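PDB 6T0Q: lectin from Pleurotus ostreatus, which probably binds galactose-type sugars through calcium-containing beta-sandwich domains that resemble carbohydrate-binding modules. Local coordinates for residues T291-I294 / S300-T303; A70-A75 / H80-N85; D240-Y245 / D261-P266. All coordinates share one frame; numbering follows the deposited sequence.

Contact 1 of 3, residues T291-I294 / S300-T303; sequences TILI and SNET. With NAG (2-acetamido-2-deoxy-beta-D-glucopyranose), chain C.
The flat carboxamide of N301 carries a sugar on its nitrogen, while L293 packs against the carbon that bears it: ND2 bonds covalently to C1 of the N-acetylglucosamine at 1.4 Å, and L293 CD2 lies 3.8 Å from N301 CB. The motif is an antiparallel beta hairpin whose second arm carries the glycosylation sequon N301-E302-T303. CG of N301 sits between the backbone N and the carbonyl carbon (chi1 66°), a torsion that sets the direction in which the amide leaves CB and so carries the sugar outward, where its acetyl methyl C8 meets L293 CD1 at 3.5 Å. C1 lies on the same side of the C-N bond as OD1, 2.7 Å from it, the usual arrangement of a secondary amide. Further sugar contacts come from the chain's N-terminal half, with hydrogen bonds to I89 O and F102 N, so the sugar is held between L293 of its own hairpin and that half.

Two backbone hydrogen bonds join the hydrogen-bonded pair I294 and E302, I294 N to E302 O at 2.8 Å and nearly straight (172°), and E302 N to I294 O at 2.9 Å. I294 turns its aliphatic chain to the buried face, against F275 and V222. E302 shares that face but is partly exposed, and its long chain lets OE1 hydrogen-bond to Y296 OH. T303, a branched residue suited to an edge strand, pairs with L293 on the sugar's face, its OG1 3.7 Å from L293 CD1.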
ATOM      1  N   THR A 291      13.576  16.029   5.371  1.00 19.62           N
ATOM      2  CA  THR A 291      14.195  14.713   5.393  1.00 17.77           C
ATOM      3  C   THR A 291      13.359  13.858   6.324  1.00 20.83           C
ATOM      4  O   THR A 291      12.990  14.308   7.411  1.00 21.36           O
ATOM      5  CB  THR A 291      15.652  14.775   5.875  1.00 20.28           C
ATOM      6  OG1 THR A 291      16.391  15.680   5.045  1.00 20.00           O
ATOM      7  CG2 THR A 291      16.306  13.376   5.819  1.00 19.74           C
ATOM      8  N   ILE A 292      13.045  12.643   5.896  1.00 19.61           N
ATOM      9  CA  ILE A 292      12.173  11.749   6.650  1.00 20.39           C
ATOM     10  C   ILE A 292      12.853  10.397   6.738  1.00 22.34           C
ATOM     11  O   ILE A 292      13.254   9.837   5.711  1.00 22.12           O
ATOM     12  CB  ILE A 292      10.792  11.592   5.985  1.00 22.81           C
ATOM     13  CG1 ILE A 292      10.074  12.936   5.869  1.00 20.62           C
ATOM     14  CG2 ILE A 292       9.945  10.563   6.762  1.00 22.80           C
ATOM     15  CD1 ILE A 292       8.890  12.884   4.898  1.00 21.81           C
ATOM     16  N   LEU A 293      12.970   9.858   7.949  1.00 20.64           N
ATOM     17  CA  LEU A 293      13.458   8.497   8.131  1.00 21.02           C
ATOM     18  C   LEU A 293      12.358   7.650   8.750  1.00 21.09           C
ATOM     19  O   LEU A 293      11.782   8.028   9.777  1.00 21.89           O
ATOM     20  CB  LEU A 293      14.712   8.455   9.013  1.00 25.35           C
ATOM     21  CG  LEU A 293      15.412   7.091   8.991  1.00 25.98           C
ATOM     22  CD1 LEU A 293      16.908   7.283   9.089  1.00 36.07           C
ATOM     23  CD2 LEU A 293      14.944   6.218  10.131  1.00 37.62           C
ATOM     24  N   ILE A 294      12.088   6.503   8.135  1.00 18.66           N
ATOM     25  CA  ILE A 294      11.068   5.569   8.586  1.00 18.37           C
ATOM     26  C   ILE A 294      11.768   4.305   9.067  1.00 20.17           C
ATOM     27  O   ILE A 294      12.657   3.790   8.380  1.00 20.00           O
ATOM     28  CB  ILE A 294      10.080   5.258   7.449  1.00 22.11           C
ATOM     29  CG1 ILE A 294       9.283   6.515   7.095  1.00 23.83           C
ATOM     30  CG2 ILE A 294       9.167   4.127   7.825  1.00 18.47           C
ATOM     31  CD1 ILE A 294       8.606   6.422   5.742  1.00 27.23           C
ATOM     32  N   SER A 300      15.428  -2.590   9.575  1.00 23.56           N
ATOM     33  CA  SER A 300      15.827  -1.731   8.470  1.00 22.62           C
ATOM     34  C   SER A 300      15.153  -0.367   8.587  1.00 22.98           C
ATOM     35  O   SER A 300      14.327  -0.119   9.470  1.00 23.03           O
ATOM     36  CB  SER A 300      15.479  -2.370   7.125  1.00 26.79           C
ATOM     37  OG  SER A 300      14.071  -2.442   6.940  1.00 25.12           O
ATOM     38  N   ASN A 301      15.500   0.527   7.663  1.00 20.53           N
ATOM     39  CA  ASN A 301      14.927   1.862   7.633  1.00 21.42           C
ATOM     40  C   ASN A 301      14.944   2.352   6.194  1.00 24.94           C
ATOM     41  O   ASN A 301      15.564   1.749   5.311  1.00 26.71           O
ATOM     42  CB  ASN A 301      15.714   2.828   8.535  1.00 23.45           C
ATOM     43  CG  ASN A 301      17.128   3.052   8.020  1.00 29.29           C
ATOM     44  OD1 ASN A 301      17.327   3.733   7.016  1.00 30.66           O
ATOM     45  ND2 ASN A 301      18.112   2.479   8.695  1.00 27.64           N
ATOM     46  N   GLU A 302      14.278   3.473   5.960  1.00 18.74           N
ATOM     47  CA  GLU A 302      14.479   4.150   4.693  1.00 21.89           C
ATOM     48  C   GLU A 302      14.330   5.645   4.905  1.00 23.94           C
ATOM     49  O   GLU A 302      13.582   6.096   5.778  1.00 23.11           O
ATOM     50  CB  GLU A 302      13.518   3.642   3.609  1.00 28.08           C
ATOM     51  CG  GLU A 302      12.153   4.270   3.594  1.00 28.92           C
ATOM     52  CD  GLU A 302      11.317   3.755   2.424  1.00 32.52           C
ATOM     53  OE1 GLU A 302      10.729   2.662   2.550  1.00 26.85           O
ATOM     54  OE2 GLU A 302      11.263   4.432   1.377  1.00 31.25           O
ATOM     55  N   THR A 303      15.057   6.399   4.092  1.00 21.95           N
ATOM     56  CA  THR A 303      15.036   7.851   4.114  1.00 25.32           C
ATOM     57  C   THR A 303      14.337   8.365   2.866  1.00 27.80           C
ATOM     58  O   THR A 303      14.543   7.848   1.764  1.00 24.32           O
ATOM     59  CB  THR A 303      16.458   8.414   4.203  1.00 26.37           C
ATOM     60  OG1 THR A 303      17.012   8.070   5.475  1.00 27.33           O
ATOM     61  CG2 THR A 303      16.466   9.945   4.040  1.00 26.71           C
TER
HETATM   62  C1  NAG C   1      19.474   2.615   8.228  1.00 31.10           C
HETATM   63  C2  NAG C   1      20.505   3.135   9.242  1.00 24.57           C
HETATM   64  C3  NAG C   1      21.935   3.048   8.659  1.00 30.40           C
HETATM   65  C4  NAG C   1      22.225   1.690   8.025  1.00 40.98           C
HETATM   66  C5  NAG C   1      21.099   1.292   7.074  1.00 45.18           C
HETATM   67  C6  NAG C   1      21.248  -0.115   6.531  1.00 51.53           C
HETATM   68  C7  NAG C   1      19.866   4.917  10.842  1.00 30.06           C
HETATM   69  C8  NAG C   1      19.649   6.391  11.010  1.00 42.09           C
HETATM   70  N2  NAG C   1      20.209   4.512   9.609  1.00 28.45           N
HETATM   71  O3  NAG C   1      22.892   3.293   9.685  1.00 27.10           O
HETATM   72  O4  NAG C   1      23.475   1.581   7.453  1.00 42.24           O
HETATM   73  O5  NAG C   1      19.852   1.325   7.781  1.00 37.26           O
HETATM   74  O6  NAG C   1      21.251  -1.081   7.575  1.00 50.25           O
HETATM   75  O7  NAG C   1      19.737   4.142  11.767  1.00 28.18           O

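Contact 2 of 3, residues A70-A75 / H80-N85; sequences ATIVVA and HTFYVN
The strands bearing V74 and F82 face each other from the two sheets of a beta sandwich, their short axes 8.7 Å apart at the closest and running nearly antiparallel at 154°. No hydrogen bond joins 70-75 to 80-85. The space between them is filled by alternate residues of each strand, I72 and V74 from one, H80, F82 and V84 from the other, all with CB directed toward the opposite sheet.

V74 and H80 approach from opposite directions. The methyl CG2 of the valine stands almost exactly over the middle of the imidazole, 4.0 Å from the ring centroid and only 3° off the normal, a CH-pi contact. Its second methyl, CG1, reaches NE2 at 3.4 Å. With CG1 between the backbone N and the carbonyl carbon (chi1 56°), both methyls are carried forward onto the histidine. CG2 does double work, because it also lies near the plane of the F82 ring at its edge, 4.1 Å from CD2.

The far end of that phenyl ring meets isoleucine. I72 CG2 touches F82 CE2 at 3.8 Å, and I72 CD1 comes as near to F82 CE1, so the two branches span the end of the ring. V84 CG2 lies at the ring's edge and makes a looser contact with I72 CD1 at 4.4 Å. F112 and I114 of the neighbouring strand extend this apolar layer on the phenylalanine's side.

Branched aliphatic residues suit the strand and fill the space without polar atoms. H80, the one polar side chain here, is buried with both nitrogens hydrogen-bonded, ND1 to S76 OG and NE2 to Q99 OE1. Those two bonds would fix the ring's rotation beneath V74, and they tie the sheets together, since S76 and Q99 belong to the opposite one.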
ATOM      1  N   ALA A  70      13.402   3.578  19.102  1.00 21.14           N
ATOM      2  CA  ALA A  70      14.452   4.239  19.868  1.00 22.74           C
ATOM      3  C   ALA A  70      15.205   5.231  19.003  1.00 22.74           C
ATOM      4  O   ALA A  70      15.442   4.979  17.818  1.00 20.01           O
ATOM      5  CB  ALA A  70      15.477   3.248  20.440  1.00 20.31           C
ATOM      6  N   THR A  71      15.587   6.348  19.622  1.00 21.04           N
ATOM      7  CA  THR A  71      16.572   7.274  19.082  1.00 21.64           C
ATOM      8  C   THR A  71      17.902   6.976  19.764  1.00 22.81           C
ATOM      9  O   THR A  71      17.973   6.969  20.996  1.00 22.48           O
ATOM     10  CB  THR A  71      16.149   8.718  19.338  1.00 24.93           C
ATOM     11  OG1 THR A  71      14.905   8.977  18.673  1.00 26.78           O
ATOM     12  CG2 THR A  71      17.212   9.684  18.843  1.00 22.89           C
ATOM     13  N   ILE A  72      18.940   6.712  18.978  1.00 18.28           N
ATOM     14  CA  ILE A  72      20.234   6.297  19.520  1.00 20.01           C
ATOM     15  C   ILE A  72      21.292   7.321  19.136  1.00 21.14           C
ATOM     16  O   ILE A  72      21.320   7.793  17.994  1.00 21.42           O
ATOM     17  CB  ILE A  72      20.617   4.891  19.009  1.00 21.74           C
ATOM     18  CG1 ILE A  72      19.604   3.853  19.521  1.00 21.84           C
ATOM     19  CG2 ILE A  72      22.058   4.516  19.414  1.00 20.12           C
ATOM     20  CD1 ILE A  72      19.609   2.545  18.736  1.00 22.23           C
ATOM     21  N   VAL A  73      22.161   7.670  20.087  1.00 15.88           N
ATOM     22  CA  VAL A  73      23.380   8.423  19.790  1.00 17.08           C
ATOM     23  C   VAL A  73      24.552   7.625  20.337  1.00 20.42           C
ATOM     24  O   VAL A  73      24.534   7.225  21.507  1.00 18.37           O
ATOM     25  CB  VAL A  73      23.364   9.843  20.389  1.00 21.21           C
ATOM     26  CG1 VAL A  73      24.717  10.537  20.119  1.00 15.37           C
ATOM     27  CG2 VAL A  73      22.209  10.678  19.791  1.00 18.23           C
ATOM     28  N   VAL A  74      25.568   7.393  19.500  1.00 16.47           N
ATOM     29  CA  VAL A  74      26.691   6.537  19.881  1.00 17.76           C
ATOM     30  C   VAL A  74      27.997   7.208  19.466  1.00 21.90           C
ATOM     31  O   VAL A  74      28.069   7.869  18.423  1.00 18.91           O
ATOM     32  CB  VAL A  74      26.552   5.118  19.277  1.00 20.81           C
ATOM     33  CG1 VAL A  74      26.402   5.173  17.752  1.00 22.38           C
ATOM     34  CG2 VAL A  74      27.739   4.238  19.681  1.00 17.26           C
ATOM     35  N   ALA A  75      29.022   7.069  20.308  1.00 18.52           N
ATOM     36  CA  ALA A  75      30.350   7.596  20.030  1.00 18.74           C
ATOM     37  C   ALA A  75      31.374   6.542  20.419  1.00 22.59           C
ATOM     38  O   ALA A  75      31.105   5.677  21.256  1.00 19.85           O
ATOM     39  CB  ALA A  75      30.617   8.896  20.798  1.00 15.80           C
ATOM     40  N   HIS A  80      33.047   1.710  15.968  1.00 21.21           N
ATOM     41  CA  HIS A  80      31.997   0.857  16.517  1.00 19.99           C
ATOM     42  C   HIS A  80      31.105   0.302  15.413  1.00 22.22           C
ATOM     43  O   HIS A  80      30.963   0.892  14.336  1.00 20.26           O
ATOM     44  CB  HIS A  80      31.115   1.621  17.510  1.00 19.67           C
ATOM     45  CG  HIS A  80      30.399   2.783  16.888  1.00 22.37           C
ATOM     46  ND1 HIS A  80      30.887   4.072  16.940  1.00 21.34           N
ATOM     47  CD2 HIS A  80      29.246   2.848  16.178  1.00 22.86           C
ATOM     48  CE1 HIS A  80      30.059   4.881  16.301  1.00 22.02           C
ATOM     49  NE2 HIS A  80      29.057   4.162  15.825  1.00 23.30           N
ATOM     50  N   THR A  81      30.473  -0.830  15.724  1.00 21.37           N
ATOM     51  CA  THR A  81      29.344  -1.365  14.971  1.00 22.07           C
ATOM     52  C   THR A  81      28.210  -1.618  15.951  1.00 23.53           C
ATOM     53  O   THR A  81      28.419  -2.268  16.977  1.00 23.06           O
ATOM     54  CB  THR A  81      29.718  -2.669  14.252  1.00 25.47           C
ATOM     55  OG1 THR A  81      30.898  -2.448  13.476  1.00 25.48           O
ATOM     56  CG2 THR A  81      28.585  -3.121  13.329  1.00 23.29           C
ATOM     57  N   PHE A  82      27.017  -1.121  15.634  1.00 25.39           N
ATOM     58  CA  PHE A  82      25.881  -1.142  16.548  1.00 23.65           C
ATOM     59  C   PHE A  82      24.830  -2.127  16.045  1.00 25.52           C
ATOM     60  O   PHE A  82      24.404  -2.040  14.885  1.00 24.59           O
ATOM     61  CB  PHE A  82      25.270   0.259  16.663  1.00 23.79           C
ATOM     62  CG  PHE A  82      24.488   0.489  17.928  1.00 25.58           C
ATOM     63  CD1 PHE A  82      23.246  -0.103  18.117  1.00 28.44           C
ATOM     64  CD2 PHE A  82      24.986   1.329  18.922  1.00 23.87           C
ATOM     65  CE1 PHE A  82      22.522   0.123  19.293  1.00 30.13           C
ATOM     66  CE2 PHE A  82      24.271   1.558  20.095  1.00 22.72           C
ATOM     67  CZ  PHE A  82      23.044   0.956  20.285  1.00 23.23           C
ATOM     68  N   TYR A  83      24.397  -3.038  16.922  1.00 21.90           N
ATOM     69  CA  TYR A  83      23.404  -4.056  16.592  1.00 23.74           C
ATOM     70  C   TYR A  83      22.193  -3.940  17.510  1.00 26.27           C
ATOM     71  O   TYR A  83      22.332  -3.658  18.705  1.00 21.90           O
ATOM     72  CB  TYR A  83      23.968  -5.463  16.738  1.00 22.30           C
ATOM     73  CG  TYR A  83      25.172  -5.778  15.882  1.00 25.24           C
ATOM     74  CD1 TYR A  83      26.459  -5.529  16.345  1.00 25.95           C
ATOM     75  CD2 TYR A  83      25.023  -6.366  14.634  1.00 25.65           C
ATOM     76  CE1 TYR A  83      27.565  -5.835  15.581  1.00 27.03           C
ATOM     77  CE2 TYR A  83      26.130  -6.682  13.858  1.00 31.42           C
ATOM     78  CZ  TYR A  83      27.393  -6.416  14.343  1.00 31.34           C
ATOM     79  OH  TYR A  83      28.496  -6.716  13.589  1.00 37.62           O
ATOM     80  N   VAL A  84      21.006  -4.205  16.965  1.00 21.27           N
ATOM     81  CA  VAL A  84      19.791  -4.251  17.772  1.00 19.81           C
ATOM     82  C   VAL A  84      19.048  -5.540  17.449  1.00 25.29           C
ATOM     83  O   VAL A  84      18.646  -5.760  16.298  1.00 24.55           O
ATOM     84  CB  VAL A  84      18.895  -3.024  17.544  1.00 19.92           C
ATOM     85  CG1 VAL A  84      17.625  -3.145  18.389  1.00 25.09           C
ATOM     86  CG2 VAL A  84      19.665  -1.734  17.920  1.00 21.78           C
ATOM     87  N   ASN A  85      18.881  -6.395  18.460  1.00 24.52           N
ATOM     88  CA  ASN A  85      18.217  -7.689  18.303  1.00 28.57           C
ATOM     89  C   ASN A  85      18.829  -8.481  17.153  1.00 32.43           C
ATOM     90  O   ASN A  85      18.129  -9.106  16.357  1.00 28.99           O
ATOM     91  CB  ASN A  85      16.711  -7.506  18.114  1.00 26.12           C
ATOM     92  CG  ASN A  85      16.057  -6.924  19.340  1.00 24.36           C
ATOM     93  OD1 ASN A  85      16.370  -7.335  20.462  1.00 22.98           O
ATOM     94  ND2 ASN A  85      15.173  -5.942  19.151  1.00 20.80           N
TER

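Contact 3 of 3, residues D240-Y245 / D261-P266; sequences DRYTLY and DAYTIP. With CA (calcium ion), chain G.
The phenol of Y242 is the polar centre, its OH donating a 2.6 Å hydrogen bond to D261 OD2. The acceptor oxygen is met on its anti side, 15° out of the carboxylate plane, and OD2 itself lies at the edge of the tyrosine ring. Y263 OH lies 2.8 Å from Y242 OH and may donate to it, though its proton could go to another acceptor. The nearby carboxylate would probably polarise the phenol of Y242. A glycerol, probably from the crystallisation liquor, bonds to Y263 OH and more weakly to D261 OD2.

The two tyrosines reach toward each other from opposite directions, with Y242 OH at the edge of the Y263 ring. CG of Y242 stands between its backbone N and carbonyl carbon (chi1 71°), and the length of tyrosine brings its hydroxyl to D261 and Y263, CZ ending 4.3 Å from Y263 CE2. L244 CD2 adds an apolar contact with Y263 CD2 at 4.0 Å, the two side chains passing in opposite directions.

At the other end of 240-245, D240 OD2 binds the calcium ion at 2.6 Å. D239, N281, G283 and P285 complete the site, and a cis peptide precedes D240. D240 and R241 both face T280, forming a classic beta bulge.

Strands 241-245 and 261-265 belong to opposing sheets of the second beta sandwich, their axes 10.8 Å apart at the closest and 14° from parallel. I236 of strand 229-239 touches Y242 and Y263, V251 of strand 249-254 touches L244 and Y263, and I277 of strand 273-281 touches Y242 and L244, so these strands extend the packing.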
ATOM      1  N   ASP A 240       8.040  30.596   3.034  1.00 26.59           N
ATOM      2  CA  ASP A 240       8.050  31.252   4.348  1.00 25.64           C
ATOM      3  C   ASP A 240       7.584  30.409   5.533  1.00 21.95           C
ATOM      4  O   ASP A 240       7.980  30.669   6.667  1.00 24.42           O
ATOM      5  CB  ASP A 240       7.145  32.492   4.296  1.00 25.77           C
ATOM      6  CG  ASP A 240       7.857  33.707   3.759  1.00 32.14           C
ATOM      7  OD1 ASP A 240       8.647  34.303   4.520  1.00 33.05           O
ATOM      8  OD2 ASP A 240       7.644  34.048   2.577  1.00 30.01           O
ATOM      9  N   ARG A 241       6.694  29.449   5.287  1.00 19.92           N
ATOM     10  CA  ARG A 241       6.065  28.702   6.373  1.00 22.23           C
ATOM     11  C   ARG A 241       5.466  27.426   5.797  1.00 22.60           C
ATOM     12  O   ARG A 241       5.325  27.284   4.582  1.00 22.05           O
ATOM     13  CB  ARG A 241       4.982  29.539   7.071  1.00 26.57           C
ATOM     14  CG  ARG A 241       3.839  29.950   6.134  1.00 31.31           C
ATOM     15  CD  ARG A 241       2.698  30.655   6.876  1.00 38.81           C
ATOM     16  NE  ARG A 241       3.159  31.848   7.583  1.00 51.46           N
ATOM     17  CZ  ARG A 241       3.246  31.954   8.909  1.00 59.51           C
ATOM     18  NH1 ARG A 241       2.892  30.938   9.688  1.00 57.73           N
ATOM     19  NH2 ARG A 241       3.688  33.081   9.458  1.00 61.35           N
ATOM     20  N   TYR A 242       5.087  26.508   6.688  1.00 21.30           N
ATOM     21  CA  TYR A 242       4.528  25.226   6.269  1.00 23.90           C
ATOM     22  C   TYR A 242       3.588  24.719   7.348  1.00 27.64           C
ATOM     23  O   TYR A 242       3.699  25.084   8.520  1.00 25.50           O
ATOM     24  CB  TYR A 242       5.617  24.163   6.029  1.00 21.51           C
ATOM     25  CG  TYR A 242       6.219  23.717   7.341  1.00 24.42           C
ATOM     26  CD1 TYR A 242       5.670  22.665   8.063  1.00 22.89           C
ATOM     27  CD2 TYR A 242       7.299  24.396   7.892  1.00 23.72           C
ATOM     28  CE1 TYR A 242       6.187  22.290   9.296  1.00 23.44           C
ATOM     29  CE2 TYR A 242       7.836  24.021   9.118  1.00 23.85           C
ATOM     30  CZ  TYR A 242       7.272  22.971   9.813  1.00 24.65           C
ATOM     31  OH  TYR A 242       7.784  22.601  11.034  1.00 23.59           O
ATOM     32  N   THR A 243       2.683  23.835   6.940  1.00 23.70           N
ATOM     33  CA  THR A 243       1.982  22.947   7.852  1.00 26.61           C
ATOM     34  C   THR A 243       2.168  21.526   7.344  1.00 25.89           C
ATOM     35  O   THR A 243       2.027  21.270   6.144  1.00 26.41           O
ATOM     36  CB  THR A 243       0.490  23.291   7.962  1.00 29.98           C
ATOM     37  OG1 THR A 243       0.352  24.626   8.459  1.00 39.10           O
ATOM     38  CG2 THR A 243      -0.200  22.340   8.932  1.00 41.35           C
ATOM     39  N   LEU A 244       2.482  20.612   8.256  1.00 22.53           N
ATOM     40  CA  LEU A 244       2.834  19.240   7.927  1.00 24.30           C
ATOM     41  C   LEU A 244       1.754  18.301   8.439  1.00 22.27           C
ATOM     42  O   LEU A 244       1.314  18.435   9.587  1.00 21.73           O
ATOM     43  CB  LEU A 244       4.175  18.862   8.551  1.00 23.28           C
ATOM     44  CG  LEU A 244       4.578  17.388   8.460  1.00 24.45           C
ATOM     45  CD1 LEU A 244       4.901  17.014   7.007  1.00 21.55           C
ATOM     46  CD2 LEU A 244       5.768  17.130   9.378  1.00 23.87           C
ATOM     47  N   TYR A 245       1.361  17.342   7.596  1.00 21.06           N
ATOM     48  CA  TYR A 245       0.370  16.318   7.914  1.00 23.84           C
ATOM     49  C   TYR A 245       0.935  14.933   7.618  1.00 22.35           C
ATOM     50  O   TYR A 245       1.739  14.759   6.697  1.00 23.10           O
ATOM     51  CB  TYR A 245      -0.920  16.502   7.087  1.00 22.21           C
ATOM     52  CG  TYR A 245      -1.537  17.879   7.189  1.00 23.25           C
ATOM     53  CD1 TYR A 245      -1.043  18.940   6.439  1.00 27.35           C
ATOM     54  CD2 TYR A 245      -2.621  18.113   8.033  1.00 24.92           C
ATOM     55  CE1 TYR A 245      -1.603  20.203   6.528  1.00 30.28           C
ATOM     56  CE2 TYR A 245      -3.190  19.368   8.130  1.00 34.08           C
ATOM     57  CZ  TYR A 245      -2.676  20.412   7.378  1.00 37.73           C
ATOM     58  OH  TYR A 245      -3.237  21.666   7.472  1.00 38.34           O
ATOM     59  N   ASP A 261      12.442  22.475  12.050  1.00 18.81           N
ATOM     60  CA  ASP A 261      11.644  21.777  13.053  1.00 19.34           C
ATOM     61  C   ASP A 261      11.750  20.271  12.853  1.00 22.56           C
ATOM     62  O   ASP A 261      11.782  19.796  11.717  1.00 22.08           O
ATOM     63  CB  ASP A 261      10.183  22.201  12.962  1.00 19.42           C
ATOM     64  CG  ASP A 261      10.022  23.698  13.066  1.00 25.58           C
ATOM     65  OD1 ASP A 261      10.643  24.275  13.982  1.00 23.69           O
ATOM     66  OD2 ASP A 261       9.327  24.297  12.213  1.00 24.12           O
ATOM     67  N   ALA A 262      11.778  19.524  13.959  1.00 19.91           N
ATOM     68  CA  ALA A 262      11.822  18.066  13.926  1.00 20.01           C
ATOM     69  C   ALA A 262      10.637  17.490  14.686  1.00 20.95           C
ATOM     70  O   ALA A 262      10.234  18.021  15.730  1.00 20.71           O
ATOM     71  CB  ALA A 262      13.138  17.522  14.513  1.00 19.21           C
ATOM     72  N   TYR A 263      10.091  16.391  14.159  1.00 16.78           N
ATOM     73  CA  TYR A 263       8.912  15.746  14.712  1.00 20.73           C
ATOM     74  C   TYR A 263       9.113  14.241  14.763  1.00 23.52           C
ATOM     75  O   TYR A 263       9.798  13.662  13.916  1.00 21.78           O
ATOM     76  CB  TYR A 263       7.655  16.038  13.883  1.00 20.58           C
ATOM     77  CG  TYR A 263       7.371  17.506  13.724  1.00 25.33           C
ATOM     78  CD1 TYR A 263       6.643  18.195  14.688  1.00 23.66           C
ATOM     79  CD2 TYR A 263       7.826  18.209  12.608  1.00 22.69           C
ATOM     80  CE1 TYR A 263       6.378  19.554  14.555  1.00 23.70           C
ATOM     81  CE2 TYR A 263       7.560  19.566  12.461  1.00 23.88           C
ATOM     82  CZ  TYR A 263       6.833  20.227  13.440  1.00 22.11           C
ATOM     83  OH  TYR A 263       6.569  21.569  13.303  1.00 25.21           O
ATOM     84  N   THR A 264       8.476  13.611  15.750  1.00 20.44           N
ATOM     85  CA  THR A 264       8.419  12.158  15.857  1.00 18.98           C
ATOM     86  C   THR A 264       6.997  11.698  15.563  1.00 21.85           C
ATOM     87  O   THR A 264       6.039  12.262  16.099  1.00 22.89           O
ATOM     88  CB  THR A 264       8.853  11.699  17.255  1.00 24.48           C
ATOM     89  OG1 THR A 264      10.259  11.932  17.413  1.00 24.31           O
ATOM     90  CG2 THR A 264       8.541  10.206  17.473  1.00 22.84           C
ATOM     91  N   ILE A 265       6.865  10.694  14.701  1.00 19.21           N
ATOM     92  CA  ILE A 265       5.576  10.085  14.374  1.00 19.92           C
ATOM     93  C   ILE A 265       5.639   8.666  14.917  1.00 24.46           C
ATOM     94  O   ILE A 265       6.198   7.782  14.255  1.00 22.57           O
ATOM     95  CB  ILE A 265       5.300  10.067  12.859  1.00 22.13           C
ATOM     96  CG1 ILE A 265       5.656  11.406  12.200  1.00 29.53           C
ATOM     97  CG2 ILE A 265       3.852   9.594  12.577  1.00 22.56           C
ATOM     98  CD1 ILE A 265       4.869  12.564  12.689  1.00 33.78           C
ATOM     99  N   PRO A 266       5.120   8.402  16.115  1.00 24.75           N
ATOM    100  CA  PRO A 266       5.299   7.084  16.740  1.00 23.01           C
ATOM    101  C   PRO A 266       4.237   6.069  16.357  1.00 28.16           C
ATOM    102  O   PRO A 266       4.297   4.931  16.835  1.00 27.05           O
ATOM    103  CB  PRO A 266       5.195   7.422  18.237  1.00 22.34           C
ATOM    104  CG  PRO A 266       4.153   8.516  18.262  1.00 27.38           C
ATOM    105  CD  PRO A 266       4.358   9.325  16.974  1.00 23.61           C
TER
HETATM  106 CA    CA G 404       9.485  33.979   0.723  1.00 31.38          CA

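How the contacts relate
The contacts follow the chain in the order 2, 3, 1. Contact 2 packs sheet on sheet in the N-terminal sandwich, and contact 3 does the same in the C-terminal one, their centres about 25 Å apart. Contact 1, about 16 Å from the centre of contact 2 and about 15 Å from that of contact 3, is the hairpin at one margin of the second sandwich; its sheet also holds strand 261-265 of contact 3. None touches another. The calcium ions belong to the two sandwiches separately, near 70-85 and at 240. The first sugar on N301 hydrogen-bonds to I89 and F102 of the N-terminal half, so it probably contributes to the contact between the two halves.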